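Local coordinates for glucose-6-phosphate isomerase like protein (Thermus thermophilus, PDB 1WIW) that probably interconverts glucose 6-phosphate or mannose 6-phosphate with fructose 6-phosphate, at residues V25-V30 and A110-L115; E33-P38 and R90-G95; A40-G45 and L65-G70; R129-A134 and R251-M256; T181-V186 and Y260-T265. One frame throughout, in Å; residues are numbered along the deposited sequence.

Contact 1: V25-V30 and A110-L115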
# COMPACT_ATOMS: atom_id res chain seq x y z
N VAL B 25 -15.16 4.06 21.82
CA VAL B 25 -16.48 3.58 21.44
C VAL B 25 -17.59 4.55 21.84
O VAL B 25 -17.71 4.90 23.01
CB VAL B 25 -16.76 2.19 22.07
CG1 VAL B 25 -18.22 1.79 21.87
CG2 VAL B 25 -15.83 1.15 21.44
N GLY B 26 -18.39 4.97 20.87
CA GLY B 26 -19.46 5.90 21.17
C GLY B 26 -19.11 7.36 20.94
O GLY B 26 -19.94 8.23 21.19
N THR B 27 -17.89 7.63 20.48
CA THR B 27 -17.50 9.01 20.20
C THR B 27 -17.61 9.27 18.70
O THR B 27 -17.56 8.34 17.89
CB THR B 27 -16.04 9.31 20.65
OG1 THR B 27 -15.13 8.49 19.91
CG2 THR B 27 -15.87 9.05 22.13
N GLY B 28 -17.77 10.54 18.33
CA GLY B 28 -17.89 10.89 16.93
C GLY B 28 -19.29 11.40 16.61
O GLY B 28 -20.23 11.13 17.36
N PRO B 29 -19.46 12.11 15.49
CA PRO B 29 -20.77 12.64 15.09
C PRO B 29 -21.79 11.57 14.75
O PRO B 29 -21.45 10.49 14.26
CB PRO B 29 -20.44 13.51 13.89
CG PRO B 29 -19.33 12.74 13.25
CD PRO B 29 -18.46 12.39 14.44
N VAL B 30 -23.05 11.90 15.00
CA VAL B 30 -24.18 11.02 14.74
C VAL B 30 -25.03 11.73 13.68
O VAL B 30 -25.28 12.93 13.78
CB VAL B 30 -25.02 10.83 16.02
CG1 VAL B 30 -26.28 10.05 15.72
CG2 VAL B 30 -24.19 10.11 17.07
N ALA B 110 -9.56 8.87 14.58
CA ALA B 110 -10.69 9.33 13.78
C ALA B 110 -11.28 8.28 12.82
O ALA B 110 -12.47 8.33 12.52
CB ALA B 110 -10.31 10.59 13.01
N PRO B 111 -10.47 7.33 12.33
CA PRO B 111 -11.05 6.34 11.42
C PRO B 111 -12.29 5.66 12.00
O PRO B 111 -13.27 5.42 11.28
CB PRO B 111 -9.90 5.36 11.19
CG PRO B 111 -8.72 6.29 11.16
CD PRO B 111 -9.00 7.19 12.37
N TYR B 112 -12.26 5.36 13.29
CA TYR B 112 -13.42 4.74 13.93
C TYR B 112 -14.62 5.67 13.87
O TYR B 112 -15.74 5.24 13.59
CB TYR B 112 -13.13 4.39 15.40
CG TYR B 112 -14.39 4.14 16.22
CD1 TYR B 112 -15.04 5.18 16.87
CD2 TYR B 112 -14.95 2.86 16.29
CE1 TYR B 112 -16.25 4.96 17.57
CE2 TYR B 112 -16.15 2.63 16.98
CZ TYR B 112 -16.79 3.69 17.62
OH TYR B 112 -17.98 3.47 18.29
N ARG B 113 -14.39 6.96 14.14
CA ARG B 113 -15.47 7.93 14.13
C ARG B 113 -16.06 8.14 12.73
O ARG B 113 -17.27 8.32 12.59
CB ARG B 113 -14.98 9.25 14.76
CG ARG B 113 -14.45 9.04 16.18
CD ARG B 113 -13.91 10.32 16.83
NE ARG B 113 -13.34 10.03 18.15
CZ ARG B 113 -12.06 10.20 18.47
NH1 ARG B 113 -11.21 10.67 17.57
NH2 ARG B 113 -11.62 9.88 19.68
N TYR B 114 -15.23 8.12 11.70
CA TYR B 114 -15.76 8.28 10.34
C TYR B 114 -16.62 7.06 9.99
O TYR B 114 -17.72 7.20 9.45
CB TYR B 114 -14.63 8.39 9.30
CG TYR B 114 -13.99 9.76 9.18
CD1 TYR B 114 -12.87 10.10 9.93
CD2 TYR B 114 -14.50 10.71 8.30
CE1 TYR B 114 -12.26 11.36 9.80
CE2 TYR B 114 -13.91 11.97 8.15
CZ TYR B 114 -12.79 12.29 8.91
OH TYR B 114 -12.20 13.53 8.77
N LEU B 115 -16.11 5.87 10.30
CA LEU B 115 -16.83 4.63 10.01
C LEU B 115 -18.17 4.58 10.74
O LEU B 115 -19.19 4.22 10.15
CB LEU B 115 -15.99 3.41 10.39
CG LEU B 115 -16.70 2.06 10.19
CD1 LEU B 115 -17.05 1.85 8.72
CD2 LEU B 115 -15.81 0.95 10.67
O HOH W 1 -19.22 8.91 14.63
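Tyr112 and Arg113, neighbours on one helix, reach out to two different points of the loop 25-30. The ring of Tyr112 extends lengthwise to the backbone, where Gly26 N donates a nearly straight bond to OH (3.0 Å, 163°). Its CE1 edge passes Thr27 O, which lies near the ring plane at 3.6 Å from CE1. Val25 crosses the hydroxyl end obliquely, with CA and CG1 as the nearest atoms, and OH is also hydrogen-bonded to Asp132 of helix 125-139.

Arg113 starts with CG beside its backbone N and runs extended as far as NE. From there NE donates to Thr27 OG1 at 2.9 Å, the oxygen lying close to the guanidinium plane. Thr27 OG1 sits between its own N and carbonyl carbon (chi1 62°), where it is also hydrogen-bonded to Leu24 O. Arginine suits this place because NH2 and NH1 have further partners, Glu20 in a salt bridge and Ser107.

The loop leads from helix 17-23 to the first strand of the N-terminal sugar isomerase (SIS) domain, and these bonds tie it to helix 110-121. Gly26 and Gly28 both have positive phi, which favours glycine. Gly28 CA also passes close to the arginine chain, 4.0 Å from Arg113 CG. Farther along, one water donates to Pro29 O (2.8 Å) and to Arg113 O (2.9 Å).

Contact 2: E33-P38 and R90-G95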
# COMPACT_ATOMS: atom_id res chain seq x y z
N GLU B 33 -30.17 13.15 10.26
CA GLU B 33 -31.21 13.04 9.24
C GLU B 33 -31.03 11.79 8.39
O GLU B 33 -29.95 11.20 8.35
CB GLU B 33 -31.21 14.30 8.37
CG GLU B 33 -29.91 14.55 7.61
CD GLU B 33 -29.83 15.97 7.08
OE1 GLU B 33 -28.93 16.25 6.26
OE2 GLU B 33 -30.65 16.81 7.49
N ALA B 34 -32.10 11.39 7.71
CA ALA B 34 -32.07 10.21 6.86
C ALA B 34 -31.57 10.55 5.46
O ALA B 34 -32.36 10.84 4.57
CB ALA B 34 -33.46 9.60 6.78
N TYR B 35 -30.25 10.50 5.29
CA TYR B 35 -29.65 10.80 3.99
C TYR B 35 -30.27 9.90 2.93
O TYR B 35 -30.27 8.68 3.07
CB TYR B 35 -28.14 10.58 4.06
CG TYR B 35 -27.45 11.53 5.00
CD1 TYR B 35 -27.24 12.86 4.64
CD2 TYR B 35 -27.06 11.12 6.28
CE1 TYR B 35 -26.65 13.76 5.53
CE2 TYR B 35 -26.48 12.01 7.17
CZ TYR B 35 -26.28 13.33 6.79
OH TYR B 35 -25.71 14.21 7.67
N PRO B 36 -30.81 10.50 1.86
CA PRO B 36 -31.43 9.73 0.78
C PRO B 36 -30.43 8.86 0.02
O PRO B 36 -29.38 9.34 -0.40
CB PRO B 36 -32.03 10.82 -0.10
CG PRO B 36 -31.04 11.93 0.05
CD PRO B 36 -30.79 11.94 1.54
N GLY B 37 -30.77 7.59 -0.13
CA GLY B 37 -29.91 6.68 -0.85
C GLY B 37 -30.12 6.87 -2.34
O GLY B 37 -31.01 7.63 -2.73
N PRO B 38 -29.32 6.22 -3.20
CA PRO B 38 -28.23 5.31 -2.83
C PRO B 38 -27.08 6.07 -2.15
O PRO B 38 -27.00 7.29 -2.24
CB PRO B 38 -27.82 4.70 -4.17
CG PRO B 38 -28.05 5.83 -5.11
CD PRO B 38 -29.39 6.37 -4.67
N ARG B 90 -26.36 14.40 -3.78
CA ARG B 90 -26.16 15.41 -2.76
C ARG B 90 -24.81 15.16 -2.10
O ARG B 90 -24.50 14.03 -1.71
CB ARG B 90 -27.26 15.32 -1.70
CG ARG B 90 -27.03 16.22 -0.50
CD ARG B 90 -27.99 15.91 0.63
NE ARG B 90 -27.65 16.66 1.84
CZ ARG B 90 -28.26 16.51 3.01
NH1 ARG B 90 -29.25 15.63 3.13
NH2 ARG B 90 -27.89 17.23 4.05
N VAL B 91 -24.00 16.21 -1.99
CA VAL B 91 -22.68 16.08 -1.39
C VAL B 91 -22.69 16.45 0.09
O VAL B 91 -23.14 17.53 0.47
CB VAL B 91 -21.65 16.97 -2.11
CG1 VAL B 91 -20.28 16.81 -1.46
CG2 VAL B 91 -21.59 16.60 -3.58
N VAL B 92 -22.19 15.53 0.92
CA VAL B 92 -22.10 15.77 2.35
C VAL B 92 -20.64 15.68 2.77
O VAL B 92 -20.04 14.60 2.75
CB VAL B 92 -22.92 14.73 3.15
CG1 VAL B 92 -22.72 14.97 4.64
CG2 VAL B 92 -24.39 14.86 2.80
N ARG B 93 -20.07 16.83 3.13
CA ARG B 93 -18.68 16.92 3.54
C ARG B 93 -18.50 16.63 5.02
O ARG B 93 -19.09 17.29 5.87
CB ARG B 93 -18.14 18.32 3.23
CG ARG B 93 -18.19 18.72 1.76
CD ARG B 93 -17.79 20.17 1.60
NE ARG B 93 -16.44 20.41 2.10
CZ ARG B 93 -15.95 21.60 2.42
NH1 ARG B 93 -16.71 22.69 2.31
NH2 ARG B 93 -14.71 21.72 2.87
N VAL B 94 -17.67 15.63 5.31
CA VAL B 94 -17.38 15.23 6.67
C VAL B 94 -15.86 15.31 6.88
O VAL B 94 -15.11 14.61 6.20
CB VAL B 94 -17.83 13.77 6.92
CG1 VAL B 94 -17.62 13.39 8.36
CG2 VAL B 94 -19.29 13.61 6.54
N GLY B 95 -15.42 16.17 7.79
CA GLY B 95 -14.00 16.31 8.03
C GLY B 95 -13.63 17.26 9.16
O GLY B 95 -14.43 17.49 10.06
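Tyr35 lays the CD1-CE1 side of its ring over one face of the Arg90 guanidinium, with CE1 standing 3.6 Å above that plane and displaced toward its rim. Ring and guanidinium are tilted by 47°, too much for a parallel stack, and the two side chains cross at about a right angle. Their closest approach is 3.7 Å, from Arg90 NH1 to Tyr35 CD1.

The edge of the same guanidinium belongs to Glu33, which comes from the opposite direction. Arg90 NH2 donates to Glu33 OE1 at 2.6 Å, part of a salt bridge, nearly along the C-O axis and close to the guanidinium plane. NH1 adds a weak bond to the same OE1 at 3.2 Å. With the carboxylate plane turned 65° from the guanidinium, both nitrogens turn to the one oxygen. The fully extended chain of Arg90 carries the charge from the strand out to the loop, where NH2 finds a second acid in Glu101.

Ala34 is the centre of an inverse gamma turn, and Glu33 CG lies over one face of the Tyr35 ring, 3.9 Å above it and offset toward the rim. Val92 CG2 packs against Tyr35 CE1 at 3.7 Å, a branched apolar group fitting a buried ring.

Strand 90-95 lies between strands 64-70 and 102-103 of the parallel sheet of the N-terminal SIS domain; Tyr35 meets Phe66 edge-to-face and touches Phe117 and Ala121 of helix 110-121, so the loop closes over one end of the layer between sheet and helix.

Contact 3: A40-G45 and L65-G70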
# COMPACT_ATOMS: atom_id res chain seq x y z
N ALA B 40 -22.86 6.67 -1.31
CA ALA B 40 -21.51 6.56 -1.85
C ALA B 40 -20.57 7.32 -0.92
O ALA B 40 -20.98 8.25 -0.23
CB ALA B 40 -21.45 7.14 -3.26
N ALA B 41 -19.30 6.91 -0.90
CA ALA B 41 -18.32 7.58 -0.06
C ALA B 41 -16.94 7.58 -0.70
O ALA B 41 -16.51 6.60 -1.31
CB ALA B 41 -18.26 6.92 1.31
N LEU B 42 -16.25 8.71 -0.56
CA LEU B 42 -14.91 8.88 -1.09
C LEU B 42 -14.15 9.51 0.07
O LEU B 42 -14.52 10.58 0.55
CB LEU B 42 -14.93 9.83 -2.29
CG LEU B 42 -13.61 10.11 -3.01
CD1 LEU B 42 -12.98 8.81 -3.48
CD2 LEU B 42 -13.88 11.03 -4.18
N GLY B 43 -13.10 8.85 0.54
CA GLY B 43 -12.36 9.38 1.67
C GLY B 43 -10.92 9.76 1.43
O GLY B 43 -10.27 9.25 0.52
N TYR B 44 -10.42 10.66 2.27
CA TYR B 44 -9.05 11.14 2.22
C TYR B 44 -8.49 11.19 3.63
O TYR B 44 -9.23 11.41 4.59
CB TYR B 44 -9.00 12.55 1.61
CG TYR B 44 -9.66 12.64 0.25
CD1 TYR B 44 -11.03 12.81 0.12
CD2 TYR B 44 -8.90 12.52 -0.91
CE1 TYR B 44 -11.64 12.86 -1.13
CE2 TYR B 44 -9.49 12.57 -2.17
CZ TYR B 44 -10.86 12.74 -2.27
OH TYR B 44 -11.44 12.80 -3.52
N GLY B 45 -7.18 10.97 3.75
CA GLY B 45 -6.54 11.01 5.05
C GLY B 45 -7.20 10.13 6.10
O GLY B 45 -7.33 8.92 5.91
N LEU B 65 -23.57 11.55 -1.59
CA LEU B 65 -22.16 11.22 -1.75
C LEU B 65 -21.46 11.77 -0.52
O LEU B 65 -21.43 12.98 -0.30
CB LEU B 65 -21.60 11.87 -3.03
CG LEU B 65 -20.11 11.71 -3.38
CD1 LEU B 65 -19.26 12.57 -2.47
CD2 LEU B 65 -19.69 10.25 -3.28
N PHE B 66 -20.92 10.88 0.30
CA PHE B 66 -20.22 11.29 1.51
C PHE B 66 -18.75 11.52 1.18
O PHE B 66 -18.03 10.59 0.80
CB PHE B 66 -20.36 10.23 2.59
CG PHE B 66 -21.75 10.10 3.13
CD1 PHE B 66 -22.31 11.10 3.91
CD2 PHE B 66 -22.51 8.97 2.84
CE1 PHE B 66 -23.61 10.99 4.39
CE2 PHE B 66 -23.81 8.85 3.32
CZ PHE B 66 -24.36 9.86 4.10
N LEU B 67 -18.32 12.77 1.31
CA LEU B 67 -16.94 13.14 1.03
C LEU B 67 -16.22 13.23 2.38
O LEU B 67 -16.38 14.21 3.10
CB LEU B 67 -16.92 14.50 0.33
CG LEU B 67 -15.88 14.78 -0.75
CD1 LEU B 67 -15.89 13.67 -1.79
CD2 LEU B 67 -16.18 16.13 -1.40
N LEU B 68 -15.45 12.20 2.71
CA LEU B 68 -14.73 12.17 3.99
C LEU B 68 -13.39 12.88 3.89
O LEU B 68 -12.36 12.26 3.61
CB LEU B 68 -14.54 10.71 4.44
CG LEU B 68 -15.79 9.83 4.31
CD1 LEU B 68 -15.53 8.46 4.92
CD2 LEU B 68 -16.96 10.50 5.02
N GLU B 69 -13.41 14.19 4.11
CA GLU B 69 -12.22 15.02 4.01
C GLU B 69 -11.35 14.95 5.26
O GLU B 69 -11.34 15.88 6.08
CB GLU B 69 -12.63 16.47 3.74
CG GLU B 69 -13.57 16.60 2.56
CD GLU B 69 -13.97 18.04 2.27
OE1 GLU B 69 -14.78 18.24 1.34
OE2 GLU B 69 -13.48 18.95 2.97
N GLY B 70 -10.61 13.86 5.38
CA GLY B 70 -9.74 13.65 6.53
C GLY B 70 -8.33 14.18 6.38
O GLY B 70 -7.43 13.77 7.12
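Strands 39-45 and 64-70 are the two strands of a beta-alpha-beta unit whose crossover carries helix 48-54, in the parallel sheet of the N-terminal SIS domain. They run side by side, their axes 15° apart, with Ala40 opposite Leu65 and Gly45 opposite Gly70. The bonds alternate: Ala40 O receives Phe66 N (2.7 Å), Leu42 N gives to Phe66 O (2.9 Å), Leu42 O receives Leu68 N, and Tyr44 N gives to Leu68 O (2.8 Å). The last, Gly70 N to Tyr44 O, is weak.

Ala41, Phe66 and Leu68 point to the face covered by helix 110-121. There Ala41 CB lies beside Phe66 CB, and Leu68 CB packs on Gly43 CA. Ala40, Leu42, Tyr44, Leu65 and Leu67 point to the other face, partly covered by helix 76-83. With CG anti to its backbone N (chi1 -178°), Leu42 lies alongside Leu67, Leu42 CB 4.0 Å from Leu67 CD1, and Leu65 CD2 closes on Ala40 CB at 3.6 Å. Leu67 CD1 and Leu68 O lie at the edge of the Tyr44 ring. Glu69 is salt-bridged to Arg93 of the next strand.

Gly45 has the positive phi that glycine tolerates; it probably opens a glycine-rich turn of the Rossmann type. At this end an inverse gamma turn centred on Glu69 makes Leu68 O a double acceptor, taking Gly70 N at 3.0 Å as well as Tyr44 N.

Contact 4: R129-A134 and R251-M256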
# COMPACT_ATOMS: atom_id res chain seq x y z
N ARG B 129 -22.99 -2.04 15.99
CA ARG B 129 -23.06 -2.66 17.31
C ARG B 129 -22.03 -3.78 17.45
O ARG B 129 -21.41 -3.92 18.50
CB ARG B 129 -24.46 -3.20 17.61
CG ARG B 129 -24.54 -3.95 18.94
CD ARG B 129 -25.96 -4.30 19.35
NE ARG B 129 -26.54 -3.29 20.24
CZ ARG B 129 -26.08 -3.03 21.46
NH1 ARG B 129 -25.04 -3.69 21.95
NH2 ARG B 129 -26.66 -2.09 22.20
N SER B 130 -21.84 -4.58 16.40
CA SER B 130 -20.88 -5.68 16.47
C SER B 130 -19.45 -5.13 16.57
O SER B 130 -18.58 -5.73 17.21
CB SER B 130 -21.00 -6.60 15.24
OG SER B 130 -20.51 -5.97 14.06
N VAL B 131 -19.20 -3.99 15.93
CA VAL B 131 -17.88 -3.36 15.99
C VAL B 131 -17.62 -2.86 17.42
O VAL B 131 -16.58 -3.13 18.01
CB VAL B 131 -17.80 -2.16 15.03
CG1 VAL B 131 -16.57 -1.30 15.35
CG2 VAL B 131 -17.74 -2.65 13.59
N ASP B 132 -18.58 -2.11 17.96
CA ASP B 132 -18.47 -1.59 19.32
C ASP B 132 -18.30 -2.72 20.33
O ASP B 132 -17.51 -2.62 21.27
CB ASP B 132 -19.71 -0.76 19.67
CG ASP B 132 -19.76 0.57 18.94
OD1 ASP B 132 -20.78 1.27 19.07
OD2 ASP B 132 -18.78 0.91 18.26
N GLU B 133 -19.06 -3.80 20.15
CA GLU B 133 -18.98 -4.93 21.07
C GLU B 133 -17.58 -5.53 21.06
O GLU B 133 -17.02 -5.86 22.11
CB GLU B 133 -20.01 -6.00 20.68
CG GLU B 133 -21.44 -5.61 21.04
CD GLU B 133 -22.49 -6.51 20.41
OE1 GLU B 133 -23.66 -6.42 20.82
OE2 GLU B 133 -22.14 -7.28 19.49
N ALA B 134 -17.01 -5.67 19.87
CA ALA B 134 -15.67 -6.22 19.71
C ALA B 134 -14.62 -5.31 20.36
O ALA B 134 -13.71 -5.78 21.04
CB ALA B 134 -15.36 -6.41 18.23
N ARG B 251 -16.39 -10.18 9.67
CA ARG B 251 -15.18 -9.59 9.12
C ARG B 251 -14.94 -8.12 9.41
O ARG B 251 -13.82 -7.73 9.75
CB ARG B 251 -15.13 -9.85 7.61
CG ARG B 251 -15.11 -11.33 7.26
CD ARG B 251 -13.83 -12.02 7.71
NE ARG B 251 -13.86 -13.45 7.41
CZ ARG B 251 -14.28 -14.40 8.25
NH1 ARG B 251 -14.69 -14.07 9.47
NH2 ARG B 251 -14.32 -15.67 7.86
N LEU B 252 -15.97 -7.29 9.29
CA LEU B 252 -15.82 -5.87 9.55
C LEU B 252 -15.44 -5.62 11.01
O LEU B 252 -14.57 -4.81 11.31
CB LEU B 252 -17.10 -5.12 9.17
CG LEU B 252 -17.01 -3.60 9.03
CD1 LEU B 252 -18.16 -3.07 8.18
CD2 LEU B 252 -17.04 -2.96 10.40
N ALA B 253 -16.10 -6.32 11.93
CA ALA B 253 -15.81 -6.17 13.36
C ALA B 253 -14.38 -6.63 13.65
O ALA B 253 -13.65 -5.98 14.39
CB ALA B 253 -16.80 -6.99 14.18
N GLN B 254 -14.00 -7.76 13.06
CA GLN B 254 -12.66 -8.30 13.25
C GLN B 254 -11.59 -7.30 12.78
O GLN B 254 -10.56 -7.11 13.46
CB GLN B 254 -12.51 -9.62 12.48
CG GLN B 254 -13.32 -10.77 13.08
CD GLN B 254 -13.08 -12.09 12.37
OE1 GLN B 254 -13.39 -12.23 11.19
NE2 GLN B 254 -12.52 -13.05 13.08
N VAL B 255 -11.82 -6.67 11.64
CA VAL B 255 -10.86 -5.69 11.13
C VAL B 255 -10.68 -4.54 12.12
O VAL B 255 -9.57 -4.18 12.47
CB VAL B 255 -11.31 -5.12 9.76
CG1 VAL B 255 -10.50 -3.86 9.41
CG2 VAL B 255 -11.11 -6.18 8.67
N MSE B 256 -11.79 -3.98 12.57
CA MSE B 256 -11.75 -2.87 13.51
C MSE B 256 -11.13 -3.27 14.86
O MSE B 256 -10.43 -2.48 15.49
CB MSE B 256 -13.16 -2.30 13.69
CG MSE B 256 -13.27 -0.79 13.49
SE MSE B 256 -12.34 -0.08 11.93
CE MSE B 256 -13.32 -1.01 10.55
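Val131 meets Leu252, Ala253 and Met256 through aliphatic carbons, and the flat groups stand outside this seam: the Arg129 guanidinium has Glu133 OE1 at its edge, close to its plane, in a salt bridge one turn along the same helix (NH1 to OE1 3.3 Å). OE1 is approached on its anti side and somewhat out of the carboxylate plane. Between these charges and the second helix lies a buried helix-helix interface. It joins helix 125-139 to the first turns of helix 251-272, which belongs to the C-terminal SIS domain; the local axes come within 8.4 Å and their directions differ by 37°.

Such an approach calls for small side chains at the crossing. Val131 CA and Ala253 CA are 4.4 Å apart, and Ala253 points its methyl group at the first helix, where CB lies 3.7 Å from Ser130 O and 4.3 Å from Ala134 CB. Ser130 is nearly as small. A chi1 of 71° tucks its OG back toward the preceding turn, passing Ala253 CB and bonding to Val127 O and to Asn250; Asn250 in turn accepts from Ala253 N, at the start of the second helix.

Val131 spreads its two branches over different partners. CG1 lies 3.8 Å from CG of Met256, a selenomethionine whose long unbranched chain bends at chi2 and chi3, leading its end away toward Leu115 and Leu53 of neighbouring helices. CG2 stands beside the backbone N of Val131 and presses on Leu252, with CG2 to Leu252 CD2 at 3.3 Å, tighter than usual for two methyl carbons.

Contact 5: T181-V186 and Y260-T265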
# COMPACT_ATOMS: atom_id res chain seq x y z
N THR B 181 0.10 3.30 9.46
CA THR B 181 -0.16 4.70 9.80
C THR B 181 -0.26 4.91 11.30
O THR B 181 0.22 5.93 11.83
CB THR B 181 -1.45 5.19 9.10
OG1 THR B 181 -1.19 5.39 7.71
CG2 THR B 181 -1.94 6.51 9.71
N LEU B 182 -0.88 3.97 12.01
CA LEU B 182 -1.01 4.08 13.46
C LEU B 182 0.37 4.09 14.12
O LEU B 182 0.62 4.85 15.04
CB LEU B 182 -1.83 2.92 14.03
CG LEU B 182 -3.36 3.04 13.92
CD1 LEU B 182 -4.02 1.72 14.28
CD2 LEU B 182 -3.84 4.16 14.84
N PHE B 183 1.27 3.23 13.64
CA PHE B 183 2.61 3.15 14.21
C PHE B 183 3.48 4.36 13.91
O PHE B 183 4.40 4.68 14.67
CB PHE B 183 3.29 1.86 13.76
CG PHE B 183 2.93 0.68 14.62
CD1 PHE B 183 3.75 0.31 15.68
CD2 PHE B 183 1.73 0.01 14.44
CE1 PHE B 183 3.36 -0.71 16.56
CE2 PHE B 183 1.33 -1.01 15.31
CZ PHE B 183 2.15 -1.37 16.37
N ALA B 184 3.20 5.05 12.82
CA ALA B 184 3.97 6.23 12.49
C ALA B 184 3.42 7.41 13.29
O ALA B 184 4.18 8.15 13.92
CB ALA B 184 3.89 6.53 11.00
N ARG B 185 2.10 7.57 13.31
CA ARG B 185 1.53 8.71 14.01
C ARG B 185 1.55 8.63 15.53
O ARG B 185 1.76 9.64 16.20
CB ARG B 185 0.10 9.00 13.56
CG ARG B 185 -0.28 10.43 13.96
CD ARG B 185 -1.74 10.66 14.22
NE ARG B 185 -2.53 10.72 13.01
CZ ARG B 185 -3.55 11.55 12.83
NH1 ARG B 185 -4.22 11.54 11.69
NH2 ARG B 185 -3.88 12.41 13.79
N VAL B 186 1.32 7.44 16.07
CA VAL B 186 1.30 7.23 17.51
C VAL B 186 2.65 6.79 18.07
O VAL B 186 3.17 7.39 19.02
CB VAL B 186 0.23 6.20 17.89
CG1 VAL B 186 0.27 5.90 19.39
CG2 VAL B 186 -1.15 6.73 17.51
N TYR B 260 -7.97 -1.57 16.43
CA TYR B 260 -8.00 -1.03 17.80
C TYR B 260 -6.86 -1.59 18.67
O TYR B 260 -6.20 -0.84 19.39
CB TYR B 260 -9.35 -1.34 18.45
CG TYR B 260 -9.55 -0.72 19.83
CD1 TYR B 260 -9.59 0.66 20.00
CD2 TYR B 260 -9.76 -1.52 20.95
CE1 TYR B 260 -9.84 1.24 21.25
CE2 TYR B 260 -10.01 -0.96 22.22
CZ TYR B 260 -10.05 0.42 22.35
OH TYR B 260 -10.31 0.99 23.58
N ARG B 261 -6.63 -2.89 18.61
CA ARG B 261 -5.56 -3.48 19.40
C ARG B 261 -4.20 -2.94 18.95
O ARG B 261 -3.28 -2.80 19.75
CB ARG B 261 -5.56 -5.01 19.29
CG ARG B 261 -4.43 -5.65 20.08
CD ARG B 261 -4.39 -7.17 19.94
NE ARG B 261 -5.57 -7.82 20.50
CZ ARG B 261 -5.60 -9.10 20.86
NH1 ARG B 261 -6.72 -9.62 21.37
NH2 ARG B 261 -4.52 -9.85 20.74
N MSE B 262 -4.07 -2.64 17.66
CA MSE B 262 -2.82 -2.09 17.15
C MSE B 262 -2.65 -0.63 17.57
O MSE B 262 -1.53 -0.16 17.75
CB MSE B 262 -2.76 -2.21 15.62
CG MSE B 262 -2.63 -3.65 15.14
SE MSE B 262 -1.03 -4.57 15.80
CE MSE B 262 -0.38 -5.23 14.13
N ALA B 263 -3.75 0.09 17.73
CA ALA B 263 -3.65 1.49 18.17
C ALA B 263 -3.07 1.47 19.58
O ALA B 263 -2.17 2.24 19.90
CB ALA B 263 -5.03 2.15 18.17
N TRP B 264 -3.59 0.57 20.41
CA TRP B 264 -3.10 0.42 21.77
C TRP B 264 -1.64 -0.04 21.77
O TRP B 264 -0.83 0.42 22.57
CB TRP B 264 -3.94 -0.61 22.54
CG TRP B 264 -5.09 -0.02 23.31
CD1 TRP B 264 -6.42 -0.17 23.04
CD2 TRP B 264 -5.00 0.81 24.48
NE1 TRP B 264 -7.17 0.50 23.98
CE2 TRP B 264 -6.32 1.11 24.87
CE3 TRP B 264 -3.93 1.32 25.23
CZ2 TRP B 264 -6.61 1.91 25.99
CZ3 TRP B 264 -4.22 2.11 26.35
CH2 TRP B 264 -5.55 2.39 26.71
N THR B 265 -1.30 -0.94 20.85
CA THR B 265 0.06 -1.45 20.77
C THR B 265 1.01 -0.31 20.40
O THR B 265 2.06 -0.14 21.02
CB THR B 265 0.15 -2.58 19.71
OG1 THR B 265 -0.71 -3.66 20.09
CG2 THR B 265 1.59 -3.09 19.58
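Leu182 and Phe183 of helix 174-185 pack on Met262, Ala263 and Thr265 of helix 251-272, two helices of the C-terminal SIS domain that run roughly parallel, 23° apart with local axes 9.1 Å from each other.

The apolar contacts come first. Leu182 sets both methyl groups on Ala263, CD1 at 4.0 Å and CD2 at 4.1 Å from Ala263 CB; the alanine is small enough to admit the forked leucine. Phe183 touches with two adjoining ring atoms: CE2 lies 3.9 Å from Met262 O, and CZ 3.7 Å from Thr265 CG2. That methyl lies near the ring plane, at its edge. Beyond the pair, Phe183 also meets the ring of Phe167.

Among the charges, the buried Arg185 is salt-bridged to Glu46, to Asp279 and to Glu200 of the second subunit, so helix 174-185 also reaches the dimer interface.

A polar bond within helix 251-272 holds Thr265. With CG2 anti to its backbone N and turned to Phe183, Thr265 keeps its hydroxyl for its own helix: Arg261 O accepts both OG1 (2.7 Å) and N (2.9 Å) of Thr265, from opposite faces of the carbonyl plane.

How the contacts relate
From the N terminus, contact 1 ties the loop after helix 17-23 to helix 110-121 and so encloses most of the N-terminal SIS domain. Contact 2 lies within that span, closing from 33-38 to strand 90-95, and contact 3, the shortest closure, lies within contact 2. All three meet the sheet or its covering helix: Tyr114 touches strands 64-70 and 90-95, which are sheet neighbours. Contacts 4 and 5 open later in the chain and cross, since 181-186 falls between 129-134 and 251-256. Both end on helix 251-272, which thereby joins helix 125-139 to helix 174-185. Helices 110-121 and 125-139 follow each other in the chain, and contact 1 touches contact 4 through Leu115 and Met256.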